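HAD superfamily hydrolase (Brucella suis biovar 1, PDB 6NQ4) probably acts as a phosphatase of the haloacid dehalogenase superfamily. Local coordinates at residues G214-R226 and L249-D261. Residues are numbered along the deposited sequence; the frame is centred on the assembly and turned at random. Where two conformers were deposited one is given.
Sequences GKPHRPIYEAALR and LTDVKGAADFGLD. With PO4 (phosphate ion), chain G.
K215 and D251 form a salt bridge, with NZ 2.7 Å from OD1. K215 CB lies 4.0 Å from T250 CB. CD runs past D251 OD1, and CE lies near both that oxygen and O4 of the phosphate. The chain turns at chi3 (-70°), and NZ meets OD1 on the syn side, somewhat out of the carboxylate plane. K215 NZ also donates to O4 of the phosphate at 2.8 Å and pairs with D42, a ligand of the sodium ion. D251, D42 and the phosphate thus hold NZ in position. D251 OD2 accepts from the backbone N of G247.

P216 follows a cis peptide bond and sets its ring against the carbonyl O of L249, with CG 3.4 Å from it. Without a side chain, G254 lets the two backbones come close here: G254 CA is 3.6 Å from P216 CA. The Y221 ring reaches past G254, and its OH lies 3.3 Å from G254 CA. Water 3 links this OH to the carbonyl O of D251.

Further along, Y221 CB sits over the centre of the F258 ring in a CH-pi contact, 3.5 Å from the centroid. F258 fits as a knob among R218, Y221, E222 and L225. L225 CD2 touches its edge at CZ. The helix segments 218-226 and 249-258 cross at -69°. K215 beside the phosphate and D251 near the sodium ion are consistent with the active site of a HAD-type Rossmannoid fold.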
loop_
_atom_site.group_PDB
_atom_site.type_symbol
_atom_site.label_atom_id
_atom_site.label_comp_id
_atom_site.label_asym_id
_atom_site.label_seq_id
_atom_site.Cartn_x
_atom_site.Cartn_y
_atom_site.Cartn_z
ATOM N N GLY A 214 0.860 7.016 0.628
ATOM C CA GLY A 214 1.075 5.632 1.004
ATOM C C GLY A 214 2.542 5.326 1.280
ATOM O O GLY A 214 3.405 6.202 1.251
ATOM N N LYS A 215 2.823 4.043 1.575
ATOM C CA LYS A 215 4.189 3.630 1.887
ATOM C C LYS A 215 5.096 3.945 0.704
ATOM O O LYS A 215 4.732 3.648 -0.435
ATOM C CB LYS A 215 4.255 2.117 2.144
ATOM C CG LYS A 215 3.365 1.628 3.301
ATOM C CD LYS A 215 3.412 0.103 3.479
ATOM C CE LYS A 215 2.719 -0.631 2.339
ATOM N NZ LYS A 215 2.596 -2.099 2.603
ATOM N N PRO A 216 6.315 4.476 0.937
ATOM C CA PRO A 216 7.042 4.642 2.205
ATOM C C PRO A 216 6.810 5.986 2.902
ATOM O O PRO A 216 7.531 6.303 3.857
ATOM C CB PRO A 216 8.499 4.599 1.752
ATOM C CG PRO A 216 8.449 5.299 0.393
ATOM C CD PRO A 216 7.150 4.816 -0.232
ATOM N N HIS A 217 5.819 6.756 2.452
ATOM C CA HIS A 217 5.626 8.101 2.981
ATOM C C HIS A 217 4.980 8.059 4.365
ATOM O O HIS A 217 4.260 7.115 4.732
ATOM C CB HIS A 217 4.822 8.941 1.991
ATOM C CG HIS A 217 5.398 8.906 0.612
ATOM N ND1 HIS A 217 6.450 9.710 0.229
ATOM C CD2 HIS A 217 5.102 8.131 -0.459
ATOM C CE1 HIS A 217 6.763 9.448 -1.029
ATOM N NE2 HIS A 217 5.968 8.486 -1.466
ATOM N N ARG A 218 5.233 9.120 5.132
ATOM C CA ARG A 218 4.841 9.119 6.538
ATOM C C ARG A 218 3.338 9.049 6.800
ATOM O O ARG A 218 2.959 8.436 7.810
ATOM C CB ARG A 218 5.477 10.310 7.263
ATOM C CG ARG A 218 5.321 10.218 8.765
ATOM C CD ARG A 218 5.867 11.440 9.443
ATOM N NE ARG A 218 7.292 11.571 9.216
ATOM C CZ ARG A 218 7.945 12.726 9.279
ATOM N NH1 ARG A 218 7.292 13.848 9.557
ATOM N NH2 ARG A 218 9.249 12.765 9.053
ATOM N N PRO A 219 2.444 9.655 5.987
ATOM C CA PRO A 219 1.029 9.706 6.419
ATOM C C PRO A 219 0.412 8.355 6.722
ATOM O O PRO A 219 -0.342 8.229 7.697
ATOM C CB PRO A 219 0.329 10.430 5.269
ATOM C CG PRO A 219 1.392 11.347 4.742
ATOM C CD PRO A 219 2.658 10.511 4.803
ATOM N N ILE A 220 0.717 7.326 5.935
ATOM C CA ILE A 220 0.106 6.031 6.214
ATOM C C ILE A 220 0.620 5.454 7.530
ATOM O O ILE A 220 -0.141 4.805 8.269
ATOM C CB ILE A 220 0.297 5.075 5.015
ATOM C CG1 ILE A 220 -0.662 3.879 5.127
ATOM C CG2 ILE A 220 1.762 4.633 4.860
ATOM C CD1 ILE A 220 -0.644 2.978 3.898
ATOM N N TYR A 221 1.893 5.712 7.868
ATOM C CA TYR A 221 2.450 5.237 9.135
ATOM C C TYR A 221 1.833 5.970 10.309
ATOM O O TYR A 221 1.553 5.355 11.340
ATOM C CB TYR A 221 3.982 5.356 9.140
ATOM C CG TYR A 221 4.582 4.337 8.211
ATOM C CD1 TYR A 221 4.776 3.021 8.627
ATOM C CD2 TYR A 221 4.849 4.651 6.884
ATOM C CE1 TYR A 221 5.272 2.057 7.757
ATOM C CE2 TYR A 221 5.315 3.700 6.015
ATOM C CZ TYR A 221 5.529 2.403 6.454
ATOM O OH TYR A 221 5.997 1.434 5.585
ATOM N N GLU A 222 1.605 7.278 10.171
ATOM C CA GLU A 222 0.950 8.015 11.245
ATOM C C GLU A 222 -0.476 7.520 11.453
ATOM O O GLU A 222 -0.956 7.442 12.591
ATOM C CB GLU A 222 1.001 9.517 10.956
ATOM C CG GLU A 222 2.398 10.108 11.152
ATOM C CD GLU A 222 2.512 11.554 10.715
ATOM O OE1 GLU A 222 1.680 12.006 9.900
ATOM O OE2 GLU A 222 3.444 12.242 11.189
ATOM N N ALA A 223 -1.163 7.158 10.363
ATOM C CA ALA A 223 -2.512 6.618 10.497
ATOM C C ALA A 223 -2.492 5.253 11.172
ATOM O O ALA A 223 -3.334 4.963 12.034
ATOM C CB ALA A 223 -3.182 6.543 9.130
ATOM N N ALA A 224 -1.518 4.406 10.818
ATOM C CA ALA A 224 -1.375 3.123 11.498
ATOM C C ALA A 224 -1.036 3.313 12.978
ATOM O O ALA A 224 -1.541 2.577 13.835
ATOM C CB ALA A 224 -0.308 2.270 10.800
ATOM N N LEU A 225 -0.184 4.297 13.298
ATOM C CA LEU A 225 0.135 4.575 14.694
ATOM C C LEU A 225 -1.091 5.074 15.453
ATOM O O LEU A 225 -1.330 4.647 16.586
ATOM C CB LEU A 225 1.296 5.567 14.785
ATOM C CG LEU A 225 1.811 5.929 16.182
ATOM C CD1 LEU A 225 2.233 4.664 16.904
ATOM C CD2 LEU A 225 2.966 6.923 16.085
ATOM N N ARG A 226 -1.895 5.960 14.846
ATOM C CA ARG A 226 -3.113 6.387 15.532
ATOM C C ARG A 226 -4.027 5.202 15.804
ATOM O O ARG A 226 -4.665 5.128 16.861
ATOM C CB ARG A 226 -3.858 7.451 14.730
ATOM C CG ARG A 226 -3.215 8.820 14.753
ATOM C CD ARG A 226 -4.132 9.848 14.126
ATOM N NE ARG A 226 -4.384 9.623 12.707
ATOM C CZ ARG A 226 -3.581 10.043 11.730
ATOM N NH1 ARG A 226 -2.461 10.692 12.020
ATOM N NH2 ARG A 226 -3.901 9.826 10.469
ATOM N N LEU A 249 11.415 -0.735 -1.279
ATOM C CA LEU A 249 11.186 0.701 -1.423
ATOM C C LEU A 249 9.854 1.169 -0.847
ATOM O O LEU A 249 9.591 2.378 -0.858
ATOM C CB LEU A 249 11.281 1.130 -2.891
ATOM C CG LEU A 249 12.641 1.001 -3.569
ATOM C CD1 LEU A 249 12.691 1.871 -4.813
ATOM C CD2 LEU A 249 13.748 1.378 -2.615
ATOM N N THR A 250 9.014 0.249 -0.356
ATOM C CA THR A 250 7.767 0.611 0.318
ATOM C C THR A 250 7.842 0.202 1.782
ATOM O O THR A 250 7.983 1.068 2.646
ATOM C CB THR A 250 6.545 -0.013 -0.373
ATOM O OG1 THR A 250 6.757 -1.425 -0.546
ATOM C CG2 THR A 250 6.288 0.617 -1.750
ATOM N N ASP A 251 7.786 -1.099 2.086
ATOM C CA ASP A 251 7.714 -1.566 3.472
ATOM C C ASP A 251 9.010 -1.328 4.234
ATOM O O ASP A 251 8.985 -0.894 5.395
ATOM C CB ASP A 251 7.411 -3.060 3.492
ATOM C CG ASP A 251 6.163 -3.397 2.733
ATOM O OD1 ASP A 251 5.087 -2.978 3.193
ATOM O OD2 ASP A 251 6.256 -4.050 1.673
ATOM N N VAL A 252 10.154 -1.662 3.635
ATOM C CA VAL A 252 11.414 -1.539 4.371
ATOM C C VAL A 252 11.783 -0.074 4.555
ATOM O O VAL A 252 12.044 0.391 5.673
ATOM C CB VAL A 252 12.544 -2.344 3.699
ATOM C CG1 VAL A 252 13.860 -2.139 4.449
ATOM C CG2 VAL A 252 12.176 -3.831 3.620
ATOM N N LYS A 253 11.819 0.673 3.454
ATOM C CA LYS A 253 12.115 2.093 3.539
ATOM C C LYS A 253 11.097 2.817 4.415
ATOM O O LYS A 253 11.465 3.687 5.215
ATOM C CB LYS A 253 12.148 2.703 2.140
ATOM C CG LYS A 253 12.423 4.192 2.146
ATOM C CD LYS A 253 12.508 4.758 0.739
ATOM C CE LYS A 253 12.488 6.275 0.761
ATOM N NZ LYS A 253 13.504 6.824 1.702
ATOM N N GLY A 254 9.809 2.474 4.278
ATOM C CA GLY A 254 8.792 3.175 5.049
ATOM C C GLY A 254 8.947 2.964 6.541
ATOM O O GLY A 254 8.909 3.914 7.327
ATOM N N ALA A 255 9.126 1.711 6.954
ATOM C CA ALA A 255 9.298 1.434 8.374
ATOM C C ALA A 255 10.568 2.086 8.911
ATOM O O ALA A 255 10.549 2.723 9.974
ATOM C CB ALA A 255 9.316 -0.073 8.607
ATOM N N ALA A 256 11.679 1.952 8.178
ATOM C CA ALA A 256 12.944 2.536 8.614
ATOM C C ALA A 256 12.836 4.053 8.756
ATOM O O ALA A 256 13.292 4.622 9.757
ATOM C CB ALA A 256 14.047 2.157 7.626
ATOM N N ASP A 257 12.229 4.723 7.771
ATOM C CA ASP A 257 12.106 6.181 7.833
ATOM C C ASP A 257 11.195 6.629 8.973
ATOM O O ASP A 257 11.363 7.737 9.493
ATOM C CB ASP A 257 11.577 6.725 6.506
ATOM C CG ASP A 257 12.598 6.661 5.382
ATOM O OD1 ASP A 257 13.795 6.394 5.644
ATOM O OD2 ASP A 257 12.196 6.903 4.226
ATOM N N PHE A 258 10.231 5.799 9.370
ATOM C CA PHE A 258 9.362 6.111 10.500
ATOM C C PHE A 258 9.984 5.717 11.827
ATOM O O PHE A 258 9.420 6.041 12.877
ATOM C CB PHE A 258 8.025 5.378 10.315
ATOM C CG PHE A 258 6.900 5.899 11.176
ATOM C CD1 PHE A 258 6.502 7.226 11.110
ATOM C CD2 PHE A 258 6.212 5.041 12.018
ATOM C CE1 PHE A 258 5.452 7.686 11.885
ATOM C CE2 PHE A 258 5.149 5.492 12.786
ATOM C CZ PHE A 258 4.769 6.812 12.720
ATOM N N GLY A 259 11.128 5.043 11.809
ATOM C CA GLY A 259 11.796 4.657 13.034
ATOM C C GLY A 259 11.423 3.299 13.584
ATOM O O GLY A 259 11.609 3.069 14.784
ATOM N N LEU A 260 10.917 2.385 12.754
ATOM C CA LEU A 260 10.512 1.055 13.191
ATOM C C LEU A 260 11.516 -0.000 12.749
ATOM O O LEU A 260 12.090 0.083 11.656
ATOM C CB LEU A 260 9.158 0.658 12.591
ATOM C CG LEU A 260 8.044 1.701 12.687
ATOM C CD1 LEU A 260 6.769 1.141 12.053
ATOM C CD2 LEU A 260 7.792 2.151 14.127
ATOM N N ASP A 261 11.691 -1.011 13.600
ATOM C CA ASP A 261 12.344 -2.247 13.186
ATOM C C ASP A 261 11.536 -2.898 12.068
ATOM O O ASP A 261 10.308 -2.758 11.993
ATOM C CB ASP A 261 12.407 -3.225 14.360
ATOM C CG ASP A 261 13.345 -2.770 15.483
ATOM O OD1 ASP A 261 14.110 -1.781 15.325
ATOM O OD2 ASP A 261 13.316 -3.426 16.546
HETATM P P PO4 G . 0.848 -3.916 -0.451
HETATM O O1 PO4 G . 2.037 -4.871 -0.551
HETATM O O2 PO4 G . -0.330 -4.602 0.218
HETATM O O3 PO4 G . 0.551 -3.721 -1.951
HETATM O O4 PO4 G . 1.262 -2.601 0.161
HETATM O O HOH W 1 7.836 6.514 6.676
HETATM O O HOH W 2 9.808 7.854 3.617
HETATM O O HOH W 3 6.478 -0.875 6.685
#